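Local coordinates for protein Two-component system sensor histidine kinase (Bacteroides thetaiotaomicron, PDB 3OTT) that probably senses saccharides through its extracellular part, here two beta-propellers and a beta-sandwich, and is predicted to pass phosphate from ATP to a protein histidine to regulate transcription, at residues T114-A119 / Y149-T154; T134-R139 / G175-I180; D156-V161 / L167-P172. One frame throughout, in Å; residues are numbered along the deposited sequence.

Interaction 1: residues T114-A119 / Y149-T154; sequences TLWLGA and YSIIRT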
loop_
_atom_site.group_PDB
_atom_site.type_symbol
_atom_site.label_atom_id
_atom_site.label_comp_id
_atom_site.label_asym_id
_atom_site.label_seq_id
_atom_site.Cartn_x
_atom_site.Cartn_y
_atom_site.Cartn_z
ATOM N N THR B 114 -11.162 -15.619 10.641
ATOM C CA THR B 114 -11.235 -16.642 11.630
ATOM C C THR B 114 -10.564 -16.150 12.920
ATOM O O THR B 114 -9.414 -15.706 12.871
ATOM C CB THR B 114 -10.518 -17.888 11.140
ATOM O OG1 THR B 114 -11.217 -18.395 10.005
ATOM C CG2 THR B 114 -10.589 -18.924 12.178
ATOM N N LEU B 115 -11.260 -16.285 14.055
ATOM C CA LEU B 115 -10.708 -15.943 15.368
ATOM C C LEU B 115 -10.291 -17.220 16.126
ATOM O O LEU B 115 -11.123 -18.097 16.383
ATOM C CB LEU B 115 -11.753 -15.186 16.188
ATOM C CG LEU B 115 -11.368 -14.625 17.570
ATOM C CD1 LEU B 115 -10.259 -13.557 17.496
ATOM C CD2 LEU B 115 -12.527 -14.095 18.338
ATOM N N TRP B 116 -8.996 -17.300 16.462
ATOM C CA TRP B 116 -8.418 -18.341 17.270
ATOM C C TRP B 116 -8.624 -17.989 18.768
ATOM O O TRP B 116 -8.353 -16.861 19.185
ATOM C CB TRP B 116 -6.904 -18.469 16.980
ATOM C CG TRP B 116 -6.554 -19.134 15.657
ATOM C CD1 TRP B 116 -6.521 -18.535 14.418
ATOM C CD2 TRP B 116 -6.229 -20.524 15.437
ATOM N NE1 TRP B 116 -6.184 -19.455 13.454
ATOM C CE2 TRP B 116 -5.970 -20.676 14.045
ATOM C CE3 TRP B 116 -6.071 -21.630 16.273
ATOM C CZ2 TRP B 116 -5.599 -21.915 13.463
ATOM C CZ3 TRP B 116 -5.715 -22.892 15.691
ATOM C CH2 TRP B 116 -5.478 -23.001 14.292
ATOM N N LEU B 117 -9.032 -18.979 19.562
ATOM C CA LEU B 117 -9.336 -18.830 20.980
ATOM C C LEU B 117 -8.519 -19.859 21.696
ATOM O O LEU B 117 -8.599 -21.063 21.384
ATOM C CB LEU B 117 -10.840 -19.151 21.277
ATOM C CG LEU B 117 -11.897 -18.411 20.438
ATOM C CD1 LEU B 117 -13.374 -18.868 20.677
ATOM C CD2 LEU B 117 -11.732 -16.855 20.662
ATOM N N GLY B 118 -7.741 -19.398 22.669
ATOM C CA GLY B 118 -7.061 -20.285 23.592
ATOM C C GLY B 118 -7.663 -20.202 24.999
ATOM O O GLY B 118 -7.827 -19.102 25.557
ATOM N N ALA B 119 -7.915 -21.357 25.595
ATOM C CA ALA B 119 -8.590 -21.441 26.878
ATOM C C ALA B 119 -7.869 -22.380 27.849
ATOM O O ALA B 119 -6.922 -23.077 27.477
ATOM C CB ALA B 119 -10.070 -21.895 26.674
ATOM N N TYR B 149 -2.005 -20.564 26.674
ATOM C CA TYR B 149 -1.770 -19.230 27.247
ATOM C C TYR B 149 -1.528 -18.119 26.234
ATOM O O TYR B 149 -1.646 -16.969 26.564
ATOM C CB TYR B 149 -0.598 -19.227 28.259
ATOM C CG TYR B 149 -0.840 -20.075 29.455
ATOM C CD1 TYR B 149 -2.021 -19.932 30.220
ATOM C CD2 TYR B 149 0.100 -20.985 29.857
ATOM C CE1 TYR B 149 -2.233 -20.685 31.345
ATOM C CE2 TYR B 149 -0.111 -21.778 30.949
ATOM C CZ TYR B 149 -1.277 -21.616 31.715
ATOM O OH TYR B 149 -1.471 -22.425 32.809
ATOM N N SER B 150 -1.080 -18.461 25.039
ATOM C CA SER B 150 -0.672 -17.436 24.085
ATOM C C SER B 150 -0.797 -17.972 22.690
ATOM O O SER B 150 -0.456 -19.118 22.426
ATOM C CB SER B 150 0.787 -17.032 24.318
ATOM O OG SER B 150 1.051 -15.875 23.480
ATOM N N ILE B 151 -1.381 -17.168 21.831
ATOM C CA ILE B 151 -1.461 -17.457 20.421
ATOM C C ILE B 151 -1.248 -16.232 19.561
ATOM O O ILE B 151 -1.740 -15.143 19.924
ATOM C CB ILE B 151 -2.633 -18.385 19.953
ATOM C CG1 ILE B 151 -3.101 -17.959 18.590
ATOM C CG2 ILE B 151 -3.773 -18.517 20.899
ATOM C CD1 ILE B 151 -3.779 -19.013 17.912
ATOM N N ILE B 152 -0.422 -16.405 18.506
ATOM C CA ILE B 152 -0.135 -15.334 17.546
ATOM C C ILE B 152 -0.167 -15.771 16.105
ATOM O O ILE B 152 0.100 -16.936 15.759
ATOM C CB ILE B 152 1.238 -14.588 17.790
ATOM C CG1 ILE B 152 2.391 -15.561 17.683
ATOM C CG2 ILE B 152 1.223 -13.703 19.094
ATOM C CD1 ILE B 152 3.760 -14.910 17.397
ATOM N N ARG B 153 -0.481 -14.804 15.260
ATOM C CA ARG B 153 -0.375 -14.993 13.829
ATOM C C ARG B 153 0.784 -14.161 13.360
ATOM O O ARG B 153 0.831 -12.982 13.682
ATOM C CB ARG B 153 -1.650 -14.535 13.079
ATOM C CG ARG B 153 -1.575 -14.930 11.589
ATOM C CD ARG B 153 -2.664 -14.321 10.731
ATOM N NE ARG B 153 -2.247 -13.023 10.290
ATOM C CZ ARG B 153 -1.918 -12.675 9.046
ATOM N NH1 ARG B 153 -2.021 -13.500 8.018
ATOM N NH2 ARG B 153 -1.518 -11.436 8.854
ATOM N N THR B 154 1.724 -14.762 12.637
ATOM C CA THR B 154 2.774 -13.990 11.949
ATOM C C THR B 154 2.321 -13.413 10.578
ATOM O O THR B 154 1.306 -13.840 10.034
ATOM C CB THR B 154 4.044 -14.818 11.739
ATOM O OG1 THR B 154 3.720 -15.998 11.022
ATOM C CG2 THR B 154 4.723 -15.199 13.068
#
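I151 and W116 carry the apolar part of this contact. The methyl CD1 of I151 points at the root of the tryptophan. It lies 3.3 Å from W116 CB and 3.6 Å from W116 CG, a tight fit. The same methyl is 3.8 Å from W116 CE3 and approaches the ring obliquely, on the benzene side. The two side chains cross at about a right angle. The first torsion of I151 (chi1 146°) lies off the staggered positions, and the cause is not settled. A looser touch lies farther along, where I151 CG2 comes 4.4 Å from G118 N. G118 has no side chain, so the backbone itself faces I151.

No hydrogen bond joins the two segments. Some polar groups bond outside the pair. W116 NE1 is bonded to Q111, and the backbone N of I151 reaches the hydroxyl of T107. The tryptophan ring also meets Y170 edge-to-face.

Strand 114-119 belongs to one four-stranded sheet and 148-153 is an outermost strand of the next. Two sheets meeting face to face through buried apolar side chains are typical of neighbouring blades in a beta-propeller.

Interaction 2: residues T134-R139 / G175-I180; sequences TSFDTR and GKFEGI
This contact belongs to the interface between two successive propeller blades, where their outermost strands, 133-136 and 176-180, come together. At its centre is a pair of phenylalanines. F136 and F177 form an offset edge-to-face stack. Their centroids are 5.8 Å apart and the ring planes stand at 86°. F177 presents its edge to the face of F136. Its CE1 does most of the touching, 3.8 Å from F136 CD2 and 4.1 Å from F136 CB. The neighbouring CZ of F177 is 4.1 Å from F136 CD2. The edge of F177 is therefore set toward one side of the F136 ring and not over its middle. In both residues CG lies opposite the carbonyl carbon (chi1 -67° in F136), and this turns each ring toward the other blade.

G175 adds backbone to the contact. Its carbonyl O sits at the edge of the F136 ring, near its plane. G175 and K176 together face I171 in a G1 beta bulge, and the positive phi of G175 suits glycine.

Just past F136 the chain turns into the short helix 138-141. D137 is its N-cap. D137 OD2 accepts a weak bond from R139 N at 3.5 Å, and OD1 accepts from R140 N. N141, at the end of this helix, spans the two blades: its OD1 takes D137 N and its ND2 gives to G175 O.

No hydrogen bond runs directly between the two segments. The direct contact is aromatic and apolar, and N141 provides a polar link between the blades. The pairing is consistent with a weak electrostatic attraction between the F177 edge and the F136 ring, lessened by the offset.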
loop_
_atom_site.group_PDB
_atom_site.type_symbol
_atom_site.label_atom_id
_atom_site.label_comp_id
_atom_site.label_asym_id
_atom_site.label_seq_id
_atom_site.Cartn_x
_atom_site.Cartn_y
_atom_site.Cartn_z
ATOM N N THR B 134 -14.758 -24.705 16.119
ATOM C CA THR B 134 -14.039 -25.918 15.798
ATOM C C THR B 134 -13.027 -26.065 16.890
ATOM O O THR B 134 -12.386 -25.100 17.258
ATOM C CB THR B 134 -13.229 -25.792 14.488
ATOM O OG1 THR B 134 -14.115 -25.706 13.362
ATOM C CG2 THR B 134 -12.320 -26.991 14.313
ATOM N N SER B 135 -12.842 -27.292 17.348
ATOM C CA SER B 135 -12.022 -27.589 18.482
ATOM C C SER B 135 -10.762 -28.265 18.033
ATOM O O SER B 135 -10.784 -29.012 17.083
ATOM C CB SER B 135 -12.802 -28.533 19.383
ATOM O OG SER B 135 -11.995 -29.007 20.433
ATOM N N PHE B 136 -9.668 -28.002 18.738
ATOM C CA PHE B 136 -8.389 -28.630 18.485
ATOM C C PHE B 136 -7.886 -29.224 19.747
ATOM O O PHE B 136 -7.902 -28.578 20.807
ATOM C CB PHE B 136 -7.372 -27.606 17.990
ATOM C CG PHE B 136 -7.706 -27.057 16.651
ATOM C CD1 PHE B 136 -8.518 -25.927 16.535
ATOM C CD2 PHE B 136 -7.290 -27.720 15.503
ATOM C CE1 PHE B 136 -8.892 -25.458 15.312
ATOM C CE2 PHE B 136 -7.640 -27.227 14.269
ATOM C CZ PHE B 136 -8.431 -26.105 14.173
ATOM N N ASP B 137 -7.395 -30.452 19.667
ATOM C CA ASP B 137 -6.892 -31.012 20.910
ATOM C C ASP B 137 -5.593 -31.830 20.861
ATOM O O ASP B 137 -4.900 -31.934 19.836
ATOM C CB ASP B 137 -8.027 -31.732 21.668
ATOM C CG ASP B 137 -8.244 -33.165 21.201
ATOM O OD1 ASP B 137 -8.265 -33.448 19.979
ATOM O OD2 ASP B 137 -8.388 -34.021 22.101
ATOM N N THR B 138 -5.303 -32.397 22.019
ATOM C CA THR B 138 -4.143 -33.251 22.269
ATOM C C THR B 138 -4.117 -34.548 21.421
ATOM O O THR B 138 -3.168 -34.825 20.712
ATOM C CB THR B 138 -4.073 -33.461 23.815
ATOM O OG1 THR B 138 -2.743 -33.249 24.267
ATOM C CG2 THR B 138 -4.595 -34.785 24.271
ATOM N N ARG B 139 -5.203 -35.301 21.463
ATOM C CA ARG B 139 -5.362 -36.564 20.754
ATOM C C ARG B 139 -5.569 -36.438 19.242
ATOM O O ARG B 139 -4.834 -37.067 18.464
ATOM C CB ARG B 139 -6.518 -37.321 21.388
ATOM C CG ARG B 139 -6.053 -37.979 22.665
ATOM C CD ARG B 139 -7.140 -38.255 23.707
ATOM N NE ARG B 139 -6.523 -38.366 25.043
ATOM C CZ ARG B 139 -5.846 -39.430 25.486
ATOM N NH1 ARG B 139 -5.700 -40.511 24.718
ATOM N NH2 ARG B 139 -5.310 -39.413 26.705
ATOM N N GLY B 175 -3.952 -30.355 9.457
ATOM C CA GLY B 175 -4.671 -29.941 10.655
ATOM C C GLY B 175 -4.044 -30.360 11.995
ATOM O O GLY B 175 -4.751 -30.436 13.017
ATOM N N LYS B 176 -2.735 -30.613 12.006
ATOM C CA LYS B 176 -2.057 -30.990 13.222
ATOM C C LYS B 176 -1.075 -29.909 13.719
ATOM O O LYS B 176 -0.920 -28.878 13.115
ATOM C CB LYS B 176 -1.305 -32.302 13.013
ATOM C CG LYS B 176 -2.173 -33.515 12.835
ATOM C CD LYS B 176 -1.295 -34.750 13.187
ATOM C CE LYS B 176 -1.892 -36.076 12.634
ATOM N NZ LYS B 176 -3.162 -36.407 13.349
ATOM N N PHE B 177 -0.384 -30.169 14.809
ATOM C CA PHE B 177 0.548 -29.203 15.303
ATOM C C PHE B 177 1.961 -29.764 15.404
ATOM O O PHE B 177 2.176 -30.795 15.964
ATOM C CB PHE B 177 0.078 -28.650 16.667
ATOM C CG PHE B 177 -1.198 -27.864 16.573
ATOM C CD1 PHE B 177 -2.435 -28.522 16.509
ATOM C CD2 PHE B 177 -1.174 -26.464 16.549
ATOM C CE1 PHE B 177 -3.596 -27.797 16.386
ATOM C CE2 PHE B 177 -2.348 -25.724 16.473
ATOM C CZ PHE B 177 -3.562 -26.396 16.378
ATOM N N GLU B 178 2.922 -29.000 14.938
ATOM C CA GLU B 178 4.305 -29.419 15.052
ATOM C C GLU B 178 4.934 -28.779 16.313
ATOM O O GLU B 178 4.903 -27.551 16.446
ATOM C CB GLU B 178 5.035 -28.919 13.788
ATOM C CG GLU B 178 6.527 -29.207 13.826
ATOM C CD GLU B 178 7.341 -28.571 12.662
ATOM O OE1 GLU B 178 6.815 -27.679 11.905
ATOM O OE2 GLU B 178 8.539 -28.977 12.556
ATOM N N GLY B 179 5.487 -29.571 17.212
ATOM C CA GLY B 179 6.227 -29.050 18.384
ATOM C C GLY B 179 7.514 -28.283 18.049
ATOM O O GLY B 179 8.128 -28.521 16.995
ATOM N N ILE B 180 7.891 -27.333 18.916
ATOM C CA ILE B 180 9.162 -26.612 18.776
ATOM C C ILE B 180 9.838 -26.655 20.132
ATOM O O ILE B 180 9.445 -25.929 21.043
ATOM C CB ILE B 180 9.018 -25.123 18.341
ATOM C CG1 ILE B 180 8.411 -25.025 16.973
ATOM C CG2 ILE B 180 10.376 -24.414 18.318
ATOM C CD1 ILE B 180 7.643 -23.720 16.799
#

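Interaction 3: residues D156-V161 / L167-P172; sequences DNQIYV and LCRYIP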
loop_
_atom_site.group_PDB
_atom_site.type_symbol
_atom_site.label_atom_id
_atom_site.label_comp_id
_atom_site.label_asym_id
_atom_site.label_seq_id
_atom_site.Cartn_x
_atom_site.Cartn_y
_atom_site.Cartn_z
ATOM N N ASP B 156 3.473 -13.955 7.742
ATOM C CA ASP B 156 3.482 -15.004 6.720
ATOM C C ASP B 156 2.410 -16.015 7.059
ATOM O O ASP B 156 2.409 -17.099 6.549
ATOM C CB ASP B 156 4.866 -15.657 6.684
ATOM C CG ASP B 156 5.443 -15.856 8.094
ATOM O OD1 ASP B 156 4.897 -16.690 8.862
ATOM O OD2 ASP B 156 6.417 -15.133 8.473
ATOM N N ASN B 157 1.487 -15.634 7.937
ATOM C CA ASN B 157 0.232 -16.387 8.141
ATOM C C ASN B 157 0.439 -17.750 8.825
ATOM O O ASN B 157 -0.326 -18.657 8.612
ATOM C CB ASN B 157 -0.552 -16.609 6.836
ATOM C CG ASN B 157 -2.059 -16.833 7.088
ATOM O OD1 ASN B 157 -2.656 -16.223 7.980
ATOM N ND2 ASN B 157 -2.665 -17.715 6.307
ATOM N N GLN B 158 1.469 -17.879 9.641
ATOM C CA GLN B 158 1.672 -19.062 10.479
ATOM C C GLN B 158 0.993 -18.841 11.828
ATOM O O GLN B 158 0.884 -17.682 12.278
ATOM C CB GLN B 158 3.177 -19.250 10.734
ATOM C CG GLN B 158 3.973 -19.612 9.476
ATOM C CD GLN B 158 3.799 -21.058 9.123
ATOM O OE1 GLN B 158 2.759 -21.446 8.616
ATOM N NE2 GLN B 158 4.794 -21.883 9.445
ATOM N N ILE B 159 0.597 -19.939 12.498
ATOM C CA ILE B 159 -0.015 -19.841 13.808
ATOM C C ILE B 159 0.832 -20.522 14.847
ATOM O O ILE B 159 1.048 -21.740 14.764
ATOM C CB ILE B 159 -1.437 -20.434 13.832
ATOM C CG1 ILE B 159 -2.348 -19.814 12.754
ATOM C CG2 ILE B 159 -2.020 -20.377 15.194
ATOM C CD1 ILE B 159 -2.732 -18.346 12.974
ATOM N N TYR B 160 1.245 -19.737 15.861
ATOM C CA TYR B 160 2.081 -20.203 16.949
ATOM C C TYR B 160 1.254 -20.303 18.200
ATOM O O TYR B 160 0.542 -19.378 18.530
ATOM C CB TYR B 160 3.313 -19.289 17.150
ATOM C CG TYR B 160 4.361 -19.458 16.054
ATOM C CD1 TYR B 160 4.296 -18.713 14.913
ATOM C CD2 TYR B 160 5.393 -20.388 16.177
ATOM C CE1 TYR B 160 5.240 -18.819 13.923
ATOM C CE2 TYR B 160 6.345 -20.559 15.170
ATOM C CZ TYR B 160 6.235 -19.776 14.025
ATOM O OH TYR B 160 7.133 -19.896 13.005
ATOM N N VAL B 161 1.348 -21.414 18.917
ATOM C CA VAL B 161 0.491 -21.657 20.092
ATOM C C VAL B 161 1.376 -22.019 21.300
ATOM O O VAL B 161 2.038 -23.067 21.304
ATOM C CB VAL B 161 -0.509 -22.816 19.808
ATOM C CG1 VAL B 161 -1.385 -23.164 21.068
ATOM C CG2 VAL B 161 -1.316 -22.491 18.613
ATOM N N LEU B 167 5.747 -25.067 23.109
ATOM C CA LEU B 167 5.386 -24.333 21.926
ATOM C C LEU B 167 5.199 -25.259 20.747
ATOM O O LEU B 167 5.963 -26.209 20.538
ATOM C CB LEU B 167 6.497 -23.365 21.610
ATOM C CG LEU B 167 6.312 -22.401 20.440
ATOM C CD1 LEU B 167 5.255 -21.344 20.709
ATOM C CD2 LEU B 167 7.671 -21.783 20.153
ATOM N N CYS B 168 4.205 -24.950 19.940
ATOM C CA CYS B 168 3.986 -25.668 18.758
ATOM C C CYS B 168 3.453 -24.720 17.702
ATOM O O CYS B 168 3.160 -23.555 17.974
ATOM C CB CYS B 168 3.032 -26.791 19.046
ATOM S SG CYS B 168 1.371 -26.300 19.384
ATOM N N ARG B 169 3.327 -25.242 16.494
ATOM C CA ARG B 169 2.988 -24.463 15.338
ATOM C C ARG B 169 1.965 -25.185 14.486
ATOM O O ARG B 169 2.168 -26.336 14.116
ATOM C CB ARG B 169 4.234 -24.196 14.501
ATOM C CG ARG B 169 3.894 -23.460 13.224
ATOM C CD ARG B 169 5.121 -23.030 12.443
ATOM N NE ARG B 169 6.047 -24.117 12.146
ATOM C CZ ARG B 169 7.335 -23.931 11.870
ATOM N NH1 ARG B 169 7.858 -22.702 11.857
ATOM N NH2 ARG B 169 8.101 -24.975 11.636
ATOM N N TYR B 170 0.890 -24.505 14.105
ATOM C CA TYR B 170 -0.133 -25.179 13.292
ATOM C C TYR B 170 0.326 -25.609 11.894
ATOM O O TYR B 170 1.009 -24.854 11.185
ATOM C CB TYR B 170 -1.299 -24.254 13.123
ATOM C CG TYR B 170 -2.508 -24.849 12.497
ATOM C CD1 TYR B 170 -3.012 -26.078 12.910
ATOM C CD2 TYR B 170 -3.173 -24.152 11.509
ATOM C CE1 TYR B 170 -4.179 -26.590 12.318
ATOM C CE2 TYR B 170 -4.337 -24.623 10.950
ATOM C CZ TYR B 170 -4.839 -25.834 11.336
ATOM O OH TYR B 170 -6.005 -26.286 10.732
ATOM N N ILE B 171 -0.114 -26.797 11.500
ATOM C CA ILE B 171 0.136 -27.329 10.159
ATOM C C ILE B 171 -1.192 -27.380 9.375
ATOM O O ILE B 171 -1.954 -28.321 9.523
ATOM C CB ILE B 171 0.787 -28.737 10.215
ATOM C CG1 ILE B 171 1.916 -28.762 11.270
ATOM C CG2 ILE B 171 1.253 -29.153 8.797
ATOM C CD1 ILE B 171 2.495 -30.247 11.657
ATOM N N PRO B 172 -1.490 -26.360 8.568
ATOM C CA PRO B 172 -2.803 -26.453 7.926
ATOM C C PRO B 172 -2.897 -27.525 6.824
ATOM O O PRO B 172 -3.984 -27.778 6.358
ATOM C CB PRO B 172 -3.066 -25.040 7.386
ATOM C CG PRO B 172 -1.656 -24.456 7.141
ATOM C CD PRO B 172 -0.746 -25.147 8.191
HETATM O O HOH W 1 0.601 -22.388 10.950
#
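R169 lies alongside Y160, the two side chains pointing the same way from a non-hydrogen-bonded antiparallel pair. R169 CB starts near the carbonyl of I159. CG is anti to the backbone N (chi1 176°). It stands over one face of the Y160 ring, offset toward the rim, and is 3.7 Å from I159 O. CD comes next. It meets Q158 NE2 at 3.2 Å, a close approach, and Y160 OH at 3.8 Å. The chain then bends (chi3 54°). NE stays near the Q158 amide. At the tip, NH1 donates to Y160 OH over 3.1 Å, and the oxygen sits close to the guanidinium plane. NH2 turns to E178 on the next strand, its salt-bridge partner.

The backbones beneath belong to the beta hairpin 159-163/166-171, the middle two strands of a four-stranded propeller blade. Y170 N donates to I159 O (2.8 Å). V161 N donates to C168 O (3.0 Å), and C168 N returns a bond to V161 O (3.2 Å). On the face that bears V161 and C168, V161 CB packs on C168 SG at 4.0 Å.

The other half of the I159/Y170 pair, I159 N and Y170 O, is bridged by a water. It accepts from I159 N. Its bond to Y170 O is short and the length doubtful, and that to Q158 OE1 is weak.

How the interactions relate
From the N terminus, strand 114-119 comes first, followed by 134-139 at the outer edge of the same blade. The chain then enters the next blade. At 149-154 interaction 1 closes its loop, while that of interaction 2 is still open. Interactions 1 and 2 therefore cross. Interaction 3 follows in series after interaction 1: 156-161 and 167-172 close a short hairpin loop. It is nested inside the longer loop that interaction 2 closes at 175-180. Interaction 3 holds the middle of the second blade together. Interactions 1 and 2 fasten that blade to the preceding one, and W116 packs against both F136 and F177 where they meet.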